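Local coordinates for Ara h 8 allergen isoform (Arachis hypogaea, PDB 6V8S), which binds 8-anilino-1-naphthalene sulfonate and, as a Bet v 1-family pathogenesis-related peanut allergen, probably acts in plant defence, at residues A37-E42 and T57-G62; D82-G87 and L95-F100; G51-V56 and L68-A73. All coordinates share one frame; numbering follows the deposited sequence.

Contact 1 of 3, residues A37-E42 and T57-G62. With 2AN (8-anilino-1-naphthalene sulfonate), chain Q.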
loop_
_atom_site.group_PDB
_atom_site.type_symbol
_atom_site.label_atom_id
_atom_site.label_comp_id
_atom_site.label_asym_id
_atom_site.label_seq_id
_atom_site.Cartn_x
_atom_site.Cartn_y
_atom_site.Cartn_z
ATOM N N ALA A 37 -2.498 9.916 10.910
ATOM C CA ALA A 37 -3.590 10.401 10.043
ATOM C C ALA A 37 -4.653 9.303 9.785
ATOM O O ALA A 37 -5.829 9.667 9.584
ATOM C CB ALA A 37 -3.057 10.968 8.749
ATOM N N ILE A 38 -4.293 8.015 9.793
ATOM C CA ILE A 38 -5.229 6.923 9.403
ATOM C C ILE A 38 -6.046 6.471 10.616
ATOM O O ILE A 38 -5.482 6.041 11.594
ATOM C CB ILE A 38 -4.475 5.766 8.720
ATOM C CG1 ILE A 38 -3.877 6.253 7.397
ATOM C CG2 ILE A 38 -5.367 4.530 8.562
ATOM C CD1 ILE A 38 -2.985 5.230 6.746
ATOM N N GLN A 39 -7.364 6.610 10.530
ATOM C CA GLN A 39 -8.319 6.338 11.632
ATOM C C GLN A 39 -8.750 4.878 11.585
ATOM O O GLN A 39 -8.914 4.300 12.677
ATOM C CB GLN A 39 -9.532 7.236 11.507
ATOM C CG GLN A 39 -9.187 8.717 11.445
ATOM C CD GLN A 39 -8.379 9.173 12.639
ATOM O OE1 GLN A 39 -8.901 9.222 13.763
ATOM N NE2 GLN A 39 -7.110 9.506 12.399
ATOM N N SER A 40 -8.965 4.299 10.409
ATOM C CA SER A 40 -9.463 2.897 10.294
ATOM C C SER A 40 -9.306 2.368 8.863
ATOM O O SER A 40 -9.171 3.185 7.907
ATOM C CB SER A 40 -10.909 2.814 10.675
ATOM O OG SER A 40 -11.688 3.660 9.827
ATOM N N ILE A 41 -9.254 1.041 8.786
ATOM C CA ILE A 41 -9.246 0.226 7.552
ATOM C C ILE A 41 -10.315 -0.854 7.745
ATOM O O ILE A 41 -10.110 -1.716 8.539
ATOM C CB ILE A 41 -7.852 -0.331 7.235
ATOM C CG1 ILE A 41 -6.811 0.785 7.232
ATOM C CG2 ILE A 41 -7.890 -1.055 5.915
ATOM C CD1 ILE A 41 -5.433 0.374 6.727
ATOM N N GLU A 42 -11.460 -0.707 7.082
ATOM C CA GLU A 42 -12.672 -1.556 7.228
ATOM C C GLU A 42 -12.887 -2.322 5.923
ATOM O O GLU A 42 -12.861 -1.694 4.857
ATOM C CB GLU A 42 -13.886 -0.666 7.507
ATOM C CG GLU A 42 -15.171 -1.362 7.943
ATOM C CD GLU A 42 -16.382 -0.430 7.932
ATOM O OE1 GLU A 42 -16.453 0.508 7.057
ATOM O OE2 GLU A 42 -17.284 -0.616 8.806
ATOM N N THR A 57 -9.932 5.320 6.008
ATOM C CA THR A 57 -10.338 6.664 6.428
ATOM C C THR A 57 -9.159 7.378 7.061
ATOM O O THR A 57 -8.507 6.761 7.895
ATOM C CB THR A 57 -11.524 6.536 7.379
ATOM O OG1 THR A 57 -11.066 5.746 8.454
ATOM C CG2 THR A 57 -12.637 5.859 6.627
ATOM N N ALA A 58 -8.937 8.644 6.729
ATOM C CA ALA A 58 -7.849 9.441 7.319
ATOM C C ALA A 58 -8.298 10.879 7.545
ATOM O O ALA A 58 -9.259 11.302 6.894
ATOM C CB ALA A 58 -6.651 9.411 6.444
ATOM N N VAL A 59 -7.573 11.586 8.394
ATOM C CA VAL A 59 -7.887 12.994 8.761
ATOM C C VAL A 59 -6.682 13.855 8.405
ATOM O O VAL A 59 -5.553 13.429 8.674
ATOM C CB VAL A 59 -8.217 13.131 10.259
ATOM C CG1 VAL A 59 -8.242 14.589 10.662
ATOM C CG2 VAL A 59 -9.543 12.482 10.607
ATOM N N GLU A 60 -6.929 14.984 7.746
ATOM C CA GLU A 60 -5.868 15.948 7.398
ATOM C C GLU A 60 -6.441 17.356 7.459
ATOM O O GLU A 60 -7.468 17.589 6.881
ATOM C CB GLU A 60 -5.274 15.674 6.029
ATOM C CG GLU A 60 -6.116 14.764 5.185
ATOM C CD GLU A 60 -5.353 14.196 4.016
ATOM O OE1 GLU A 60 -4.268 14.722 3.724
ATOM O OE2 GLU A 60 -5.843 13.239 3.434
ATOM N N ASP A 61 -5.734 18.236 8.138
ATOM C CA ASP A 61 -6.164 19.654 8.319
ATOM C C ASP A 61 -7.574 19.711 8.925
ATOM O O ASP A 61 -8.351 20.537 8.476
ATOM C CB ASP A 61 -5.986 20.424 7.010
ATOM C CG ASP A 61 -4.711 20.039 6.293
ATOM O OD1 ASP A 61 -3.678 20.169 6.919
ATOM O OD2 ASP A 61 -4.775 19.551 5.141
ATOM N N GLY A 62 -7.893 18.788 9.842
ATOM C CA GLY A 62 -9.172 18.659 10.557
ATOM C C GLY A 62 -10.290 18.030 9.737
ATOM O O GLY A 62 -11.364 17.829 10.295
HETATM C C1 2AN Q . -3.816 6.920 1.263
HETATM C C2 2AN Q . -3.980 6.252 2.430
HETATM C C3 2AN Q . -3.264 5.086 2.729
HETATM C C4 2AN Q . -2.301 4.654 1.887
HETATM C C5 2AN Q . -2.078 5.307 0.649
HETATM C C6 2AN Q . -1.100 4.795 -0.229
HETATM C C7 2AN Q . -0.870 5.367 -1.415
HETATM C C8 2AN Q . -1.621 6.480 -1.817
HETATM N N 2AN Q . -4.560 8.090 1.032
HETATM S S 2AN Q . -3.416 8.424 -1.678
HETATM C C9 2AN Q . -2.540 7.061 -0.981
HETATM C C10 2AN Q . -2.845 6.463 0.293
HETATM C C11 2AN Q . -5.651 8.604 1.769
HETATM C C12 2AN Q . -5.873 9.979 1.738
HETATM C C13 2AN Q . -6.949 10.532 2.416
HETATM C C14 2AN Q . -7.817 9.734 3.116
HETATM C C15 2AN Q . -7.614 8.373 3.149
HETATM C C16 2AN Q . -6.544 7.802 2.474
HETATM O O1 2AN Q . -3.246 9.650 -0.702
HETATM O O2 2AN Q . -2.773 8.795 -2.905
HETATM O O3 2AN Q . -4.787 8.023 -1.764
#

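Contact 2 of 3, residues D82-G87 and L95-F100. With 2AN (8-anilino-1-naphthalene sulfonate), chain Q.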
loop_
_atom_site.group_PDB
_atom_site.type_symbol
_atom_site.label_atom_id
_atom_site.label_comp_id
_atom_site.label_asym_id
_atom_site.label_seq_id
_atom_site.Cartn_x
_atom_site.Cartn_y
_atom_site.Cartn_z
ATOM N N ASP A 82 -0.790 -7.802 -4.393
ATOM C CA ASP A 82 -1.109 -6.848 -5.482
ATOM C C ASP A 82 -2.438 -6.190 -5.113
ATOM O O ASP A 82 -3.373 -6.911 -4.755
ATOM C CB ASP A 82 -1.190 -7.511 -6.848
ATOM C CG ASP A 82 0.040 -8.309 -7.268
ATOM O OD1 ASP A 82 1.093 -8.194 -6.630
ATOM O OD2 ASP A 82 -0.068 -9.076 -8.230
ATOM N N TYR A 83 -2.517 -4.875 -5.206
ATOM C CA TYR A 83 -3.681 -4.105 -4.743
ATOM C C TYR A 83 -3.750 -2.783 -5.494
ATOM O O TYR A 83 -2.723 -2.298 -5.982
ATOM C CB TYR A 83 -3.622 -3.897 -3.221
ATOM C CG TYR A 83 -2.440 -3.096 -2.753
ATOM C CD1 TYR A 83 -1.227 -3.687 -2.521
ATOM C CD2 TYR A 83 -2.538 -1.720 -2.568
ATOM C CE1 TYR A 83 -0.116 -2.951 -2.132
ATOM C CE2 TYR A 83 -1.443 -0.962 -2.192
ATOM C CZ TYR A 83 -0.233 -1.581 -1.976
ATOM O OH TYR A 83 0.826 -0.826 -1.561
ATOM N N THR A 84 -4.945 -2.211 -5.567
ATOM C CA THR A 84 -5.253 -0.991 -6.320
ATOM C C THR A 84 -5.848 0.023 -5.341
ATOM O O THR A 84 -6.754 -0.372 -4.575
ATOM C CB THR A 84 -6.162 -1.340 -7.511
ATOM O OG1 THR A 84 -5.399 -2.143 -8.421
ATOM C CG2 THR A 84 -6.666 -0.125 -8.243
ATOM N N ILE A 85 -5.343 1.254 -5.345
ATOM C CA ILE A 85 -5.977 2.374 -4.600
ATOM C C ILE A 85 -6.774 3.223 -5.592
ATOM O O ILE A 85 -6.200 3.641 -6.666
ATOM C CB ILE A 85 -4.943 3.198 -3.821
ATOM C CG1 ILE A 85 -4.127 2.322 -2.875
ATOM C CG2 ILE A 85 -5.646 4.297 -3.012
ATOM C CD1 ILE A 85 -2.949 3.051 -2.218
ATOM N N SER A 86 -8.046 3.454 -5.280
ATOM C CA SER A 86 -8.921 4.316 -6.119
ATOM C C SER A 86 -9.984 5.017 -5.298
ATOM O O SER A 86 -10.042 4.786 -4.072
ATOM C CB SER A 86 -9.625 3.505 -7.210
ATOM O OG SER A 86 -10.491 2.532 -6.608
ATOM N N GLY A 87 -10.650 5.974 -5.919
ATOM C CA GLY A 87 -11.994 6.453 -5.593
ATOM C C GLY A 87 -12.077 7.089 -4.219
ATOM O O GLY A 87 -11.053 7.532 -3.650
ATOM N N LEU A 95 -5.748 11.389 -10.644
ATOM C CA LEU A 95 -5.607 9.921 -10.777
ATOM C C LEU A 95 -6.991 9.272 -10.896
ATOM O O LEU A 95 -7.871 9.573 -10.067
ATOM C CB LEU A 95 -4.858 9.354 -9.575
ATOM C CG LEU A 95 -3.361 9.663 -9.509
ATOM C CD1 LEU A 95 -2.690 8.967 -8.372
ATOM C CD2 LEU A 95 -2.628 9.329 -10.819
ATOM N N GLU A 96 -7.097 8.315 -11.811
ATOM C CA GLU A 96 -8.208 7.336 -11.840
ATOM C C GLU A 96 -7.915 6.261 -10.798
ATOM O O GLU A 96 -8.854 5.916 -10.074
ATOM C CB GLU A 96 -8.364 6.673 -13.214
ATOM C CG GLU A 96 -8.777 7.595 -14.310
ATOM C CD GLU A 96 -8.618 7.015 -15.711
ATOM O OE1 GLU A 96 -9.293 7.566 -16.640
ATOM O OE2 GLU A 96 -7.864 6.011 -15.902
ATOM N N LYS A 97 -6.675 5.768 -10.730
ATOM C CA LYS A 97 -6.284 4.697 -9.779
ATOM C C LYS A 97 -4.746 4.552 -9.794
ATOM O O LYS A 97 -4.064 5.018 -10.757
ATOM C CB LYS A 97 -6.963 3.369 -10.136
ATOM C CG LYS A 97 -6.584 2.798 -11.522
ATOM C CD LYS A 97 -7.133 1.433 -11.775
ATOM C CE LYS A 97 -6.766 0.935 -13.150
ATOM N NZ LYS A 97 -7.366 -0.372 -13.458
ATOM N N VAL A 98 -4.219 3.902 -8.764
ATOM C CA VAL A 98 -2.798 3.444 -8.754
ATOM C C VAL A 98 -2.799 1.973 -8.376
ATOM O O VAL A 98 -3.419 1.617 -7.338
ATOM C CB VAL A 98 -1.918 4.278 -7.787
ATOM C CG1 VAL A 98 -0.443 3.987 -7.985
ATOM C CG2 VAL A 98 -2.247 5.706 -7.846
ATOM N N SER A 99 -2.174 1.169 -9.200
ATOM C CA SER A 99 -2.089 -0.293 -8.971
ATOM C C SER A 99 -0.662 -0.662 -8.544
ATOM O O SER A 99 0.332 -0.209 -9.186
ATOM C CB SER A 99 -2.568 -1.046 -10.204
ATOM O OG SER A 99 -1.586 -0.894 -11.211
ATOM N N PHE A 100 -0.562 -1.460 -7.502
ATOM C CA PHE A 100 0.705 -1.920 -6.874
ATOM C C PHE A 100 0.805 -3.436 -7.044
ATOM O O PHE A 100 -0.190 -4.169 -6.820
ATOM C CB PHE A 100 0.723 -1.573 -5.382
ATOM C CG PHE A 100 0.694 -0.111 -5.071
ATOM C CD1 PHE A 100 -0.500 0.576 -4.981
ATOM C CD2 PHE A 100 1.858 0.589 -4.826
ATOM C CE1 PHE A 100 -0.537 1.931 -4.710
ATOM C CE2 PHE A 100 1.827 1.930 -4.479
ATOM C CZ PHE A 100 0.624 2.602 -4.470
HETATM C C1 2AN Q . -3.816 6.920 1.263
HETATM C C2 2AN Q . -3.980 6.252 2.430
HETATM C C3 2AN Q . -3.264 5.086 2.729
HETATM C C4 2AN Q . -2.301 4.654 1.887
HETATM C C5 2AN Q . -2.078 5.307 0.649
HETATM C C6 2AN Q . -1.100 4.795 -0.229
HETATM C C7 2AN Q . -0.870 5.367 -1.415
HETATM C C8 2AN Q . -1.621 6.480 -1.817
HETATM N N 2AN Q . -4.560 8.090 1.032
HETATM S S 2AN Q . -3.416 8.424 -1.678
HETATM C C9 2AN Q . -2.540 7.061 -0.981
HETATM C C10 2AN Q . -2.845 6.463 0.293
HETATM C C11 2AN Q . -5.651 8.604 1.769
HETATM C C12 2AN Q . -5.873 9.979 1.738
HETATM C C13 2AN Q . -6.949 10.532 2.416
HETATM C C14 2AN Q . -7.817 9.734 3.116
HETATM C C15 2AN Q . -7.614 8.373 3.149
HETATM C C16 2AN Q . -6.544 7.802 2.474
HETATM O O1 2AN Q . -3.246 9.650 -0.702
HETATM O O2 2AN Q . -2.773 8.795 -2.905
HETATM O O3 2AN Q . -4.787 8.023 -1.764
HETATM O O HOH W 1 -10.626 6.944 -8.544
#

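Contact 3 of 3, residues G51-V56 and L68-A73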
loop_
_atom_site.group_PDB
_atom_site.type_symbol
_atom_site.label_atom_id
_atom_site.label_comp_id
_atom_site.label_asym_id
_atom_site.label_seq_id
_atom_site.Cartn_x
_atom_site.Cartn_y
_atom_site.Cartn_z
ATOM N N GLY A 51 -10.382 -9.502 -4.867
ATOM C CA GLY A 51 -11.693 -8.845 -4.948
ATOM C C GLY A 51 -12.080 -8.138 -3.654
ATOM O O GLY A 51 -13.048 -7.315 -3.686
ATOM N N THR A 52 -11.422 -8.406 -2.538
ATOM C CA THR A 52 -11.724 -7.736 -1.241
ATOM C C THR A 52 -11.523 -6.231 -1.395
ATOM O O THR A 52 -10.506 -5.815 -1.963
ATOM C CB THR A 52 -10.833 -8.256 -0.097
ATOM O OG1 THR A 52 -11.091 -9.638 0.058
ATOM C CG2 THR A 52 -11.062 -7.536 1.201
ATOM N N VAL A 53 -12.439 -5.433 -0.910
ATOM C CA VAL A 53 -12.349 -3.941 -0.935
ATOM C C VAL A 53 -12.317 -3.463 0.508
ATOM O O VAL A 53 -13.173 -3.904 1.308
ATOM C CB VAL A 53 -13.530 -3.302 -1.675
ATOM C CG1 VAL A 53 -13.469 -1.779 -1.635
ATOM C CG2 VAL A 53 -13.558 -3.797 -3.122
ATOM N N LYS A 54 -11.379 -2.567 0.783
ATOM C CA LYS A 54 -11.188 -1.942 2.108
ATOM C C LYS A 54 -11.376 -0.442 1.960
ATOM O O LYS A 54 -10.894 0.133 0.986
ATOM C CB LYS A 54 -9.792 -2.240 2.656
ATOM C CG LYS A 54 -9.361 -3.689 2.590
ATOM C CD LYS A 54 -7.971 -3.869 3.196
ATOM C CE LYS A 54 -7.354 -5.205 2.956
ATOM N NZ LYS A 54 -5.906 -5.110 3.253
ATOM N N LYS A 55 -12.047 0.144 2.924
ATOM C CA LYS A 55 -12.214 1.601 3.050
ATOM C C LYS A 55 -11.170 2.105 4.044
ATOM O O LYS A 55 -11.213 1.673 5.202
ATOM C CB LYS A 55 -13.645 1.907 3.448
ATOM C CG LYS A 55 -13.953 3.368 3.575
ATOM C CD LYS A 55 -15.282 3.697 4.122
ATOM C CE LYS A 55 -16.348 3.752 3.056
ATOM N NZ LYS A 55 -17.556 4.432 3.574
ATOM N N VAL A 56 -10.276 2.978 3.589
ATOM C CA VAL A 56 -9.221 3.571 4.431
ATOM C C VAL A 56 -9.648 5.012 4.725
ATOM O O VAL A 56 -9.698 5.813 3.796
ATOM C CB VAL A 56 -7.858 3.500 3.755
ATOM C CG1 VAL A 56 -6.764 4.071 4.660
ATOM C CG2 VAL A 56 -7.512 2.076 3.331
ATOM N N LEU A 68 -10.442 3.789 -1.414
ATOM C CA LEU A 68 -10.739 2.340 -1.470
ATOM C C LEU A 68 -9.460 1.593 -1.843
ATOM O O LEU A 68 -8.743 2.045 -2.747
ATOM C CB LEU A 68 -11.845 2.075 -2.494
ATOM C CG LEU A 68 -13.248 2.538 -2.107
ATOM C CD1 LEU A 68 -13.561 2.183 -0.661
ATOM C CD2 LEU A 68 -13.401 4.028 -2.331
ATOM N N HIS A 69 -9.210 0.483 -1.159
ATOM C CA HIS A 69 -8.066 -0.414 -1.462
ATOM C C HIS A 69 -8.636 -1.771 -1.886
ATOM O O HIS A 69 -9.380 -2.364 -1.095
ATOM C CB HIS A 69 -7.138 -0.401 -0.237
ATOM C CG HIS A 69 -6.139 -1.499 -0.118
ATOM N ND1 HIS A 69 -4.856 -1.264 0.309
ATOM C CD2 HIS A 69 -6.233 -2.832 -0.296
ATOM C CE1 HIS A 69 -4.195 -2.401 0.372
ATOM N NE2 HIS A 69 -5.014 -3.376 -0.003
ATOM N N LYS A 70 -8.308 -2.221 -3.099
ATOM C CA LYS A 70 -8.880 -3.477 -3.648
ATOM C C LYS A 70 -7.757 -4.491 -3.868
ATOM O O LYS A 70 -6.792 -4.142 -4.552
ATOM C CB LYS A 70 -9.653 -3.221 -4.944
ATOM C CG LYS A 70 -10.297 -4.464 -5.547
ATOM C CD LYS A 70 -11.497 -4.189 -6.425
ATOM C CE LYS A 70 -12.503 -5.318 -6.413
ATOM N NZ LYS A 70 -13.221 -5.438 -7.704
ATOM N N ILE A 71 -7.908 -5.696 -3.313
ATOM C CA ILE A 71 -6.891 -6.773 -3.460
ATOM C C ILE A 71 -7.047 -7.357 -4.851
ATOM O O ILE A 71 -8.108 -7.908 -5.144
ATOM C CB ILE A 71 -7.026 -7.842 -2.366
ATOM C CG1 ILE A 71 -7.010 -7.212 -0.967
ATOM C CG2 ILE A 71 -5.970 -8.911 -2.542
ATOM C CD1 ILE A 71 -7.097 -8.215 0.185
ATOM N N ASP A 72 -6.011 -7.228 -5.683
ATOM C CA ASP A 72 -5.955 -7.861 -7.029
ATOM C C ASP A 72 -5.393 -9.282 -6.885
ATOM O O ASP A 72 -5.860 -10.161 -7.582
ATOM C CB ASP A 72 -5.152 -6.979 -7.990
ATOM C CG ASP A 72 -5.679 -5.536 -8.052
ATOM O OD1 ASP A 72 -6.912 -5.370 -8.161
ATOM O OD2 ASP A 72 -4.864 -4.576 -7.970
ATOM N N ALA A 73 -4.401 -9.517 -6.024
ATOM C CA ALA A 73 -3.863 -10.877 -5.776
ATOM C C ALA A 73 -3.153 -10.924 -4.427
ATOM O O ALA A 73 -2.637 -9.875 -3.951
ATOM C CB ALA A 73 -2.957 -11.314 -6.900
#

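Contact 1 of 3, residues A37-E42 and T57-G62
Gln39 and Ser40 both lie opposite Thr57, and the one-residue slip between the pairs Ile38-Ala58 and Ser40-Thr57 defines a classic beta bulge in the antiparallel hairpin of strands 38-45 and 53-60, part of the Bet v 1 sheet. The side chain of Gln39 runs outward from it. Its CB lies 3.7 Å from Thr57 OG1; CG is 3.9 Å from Val59 CG2, and CD remains against the same methyl. A bend at chi2 (-57°) folds the amide back along its own segment, where NE2 donates to Ala37 O, just before the strand, with a nearly straight N-H (170°), from above the carbonyl plane. Val59 N gives that oxygen a second bond, of 2.9 Å, so two donors grip it. Beside the bulge, Ser40 OG and Thr57 OG1 share a hydrogen bond of 2.6 Å. The face carrying Ile38 and Ala58 borders bound 8-anilino-1-naphthalene sulfonate, consistent with the family's interior cavity: Ala58 CB is 3.5 Å from C14 of its anilino ring, and Ile38 CD1 4.0 Å from naphthalene C3. Helix 27-34 meets Ile38 through Thr31 and Pro32, while strand 63-75 flanks 57-62 across from the outermost strand 38-45.

Contact 2 of 3, residues D82-G87 and L95-F100
Tyr83 and Phe100 face each other as a hydrogen-bonded pair of the antiparallel hairpin formed by strands 80-86 and 95-107, within the curved sheet of the Bet v 1 fold. Backbone bonding is regular: Tyr83 and Phe100 exchange two N-H...O bonds, as do Ile85 and Val98, with Ile85 N 2.8 Å from Val98 O. The two ring planes are only 11° from parallel but slid apart, with centroids 4.8 Å from each other, so overlap is slight. Phe100 CB consequently sits over the Tyr83 ring in a CH-pi contact, 20° off its normal, and Tyr83 OH lies over the rim of the Phe100 face. With chi1 63°, Tyr83 places its ring between its backbone N and carbonyl carbon, one face against Phe100 CB. Apolar packing continues through Ile85, whose CD1 lies 3.6 Å from Phe100 CE1 and 3.2 Å from naphthalene C7 of bound 8-anilino-1-naphthalene sulfonate; on the reverse face Thr84 CG2 packs on Lys97 CD. Among polar contacts, Thr84 OG1 bonds to Asp72 OD2 on strand 63-75. At the end of the ladder nearest the hairpin's connecting loop, one water accepts from Gly87 N at 2.8 Å and donates to Glu96 O at 2.6 Å.

Contact 3 of 3, residues G51-V56 and L68-A73
Lys54 and His69 extend side by side from a hydrogen-bonded pair, an unusual setting for a lysine, which is largely enclosed by the protein. The ammonium nitrogen Lys54 NZ stands 3.8 Å from His69 NE2, at an oblique angle to the imidazole, and the two groups are held by outside partners: Lys54 NZ forms a salt bridge to Asp28 and a hydrogen bond to Tyr81 OH, which also bonds to His69 NE2. The shared hydroxyl and the carboxylate probably offset the cost of burying the charge, and the nearby ammonium may disfavour protonation of His69. Lys54 reaches this site with an extended chain: its CD packs 4.0 Å from His69 CD2, and CE meets Ile71 CD1.

These residues belong to the hairpin of strands 53-60 and 63-75 in the antiparallel sheet of the Bet v 1 fold. Lys54 and His69 exchange two backbone bonds, the shorter joining His69 N to Lys54 O at 2.7 Å. Farther along, Ile71 N donates to Thr52 O, and Gly51 N donates to Ile71 O at 2.8 Å, carrying the ladder into the loop before strand 53-60. The side chains of Thr52 and Ile71 lie alongside one another and point the same way, with Ile71 CD1 against Thr52 CB at 3.7 Å.

On the opposite face, Val53 divides its branches between two neighbours. CG1, anti to the backbone N (chi1 177°), meets Leu68 CD1; CG2 touches the aliphatic chain of Lys70, 3.8 Å from its CE. That same methylene lies 3.4 Å from Gly51 O.

In the fold
Contacts 1, 3 and 2 sample three hairpins of one antiparallel sheet. Contacts 1 and 3 share strand 53-60 and touch directly: Glu42 O lies 2.8 Å from Lys55 N, a probable hydrogen bond. Contacts 3 and 2 have centres about 9 Å apart and meet where strands 63-75 and 80-86 adjoin. There Asp82 N is 2.8 Å from Ala73 O, and the His69 and Tyr83 rings stack. Contacts 1 and 2, centres about 18 Å apart, do not touch, yet both reach the same 8-anilino-1-naphthalene sulfonate, also hydrogen-bonded to Lys138 and Gln92. In contact 3 the Val56 side chain is about 4 Å from a bound copy, consistent with the family's interior cavity.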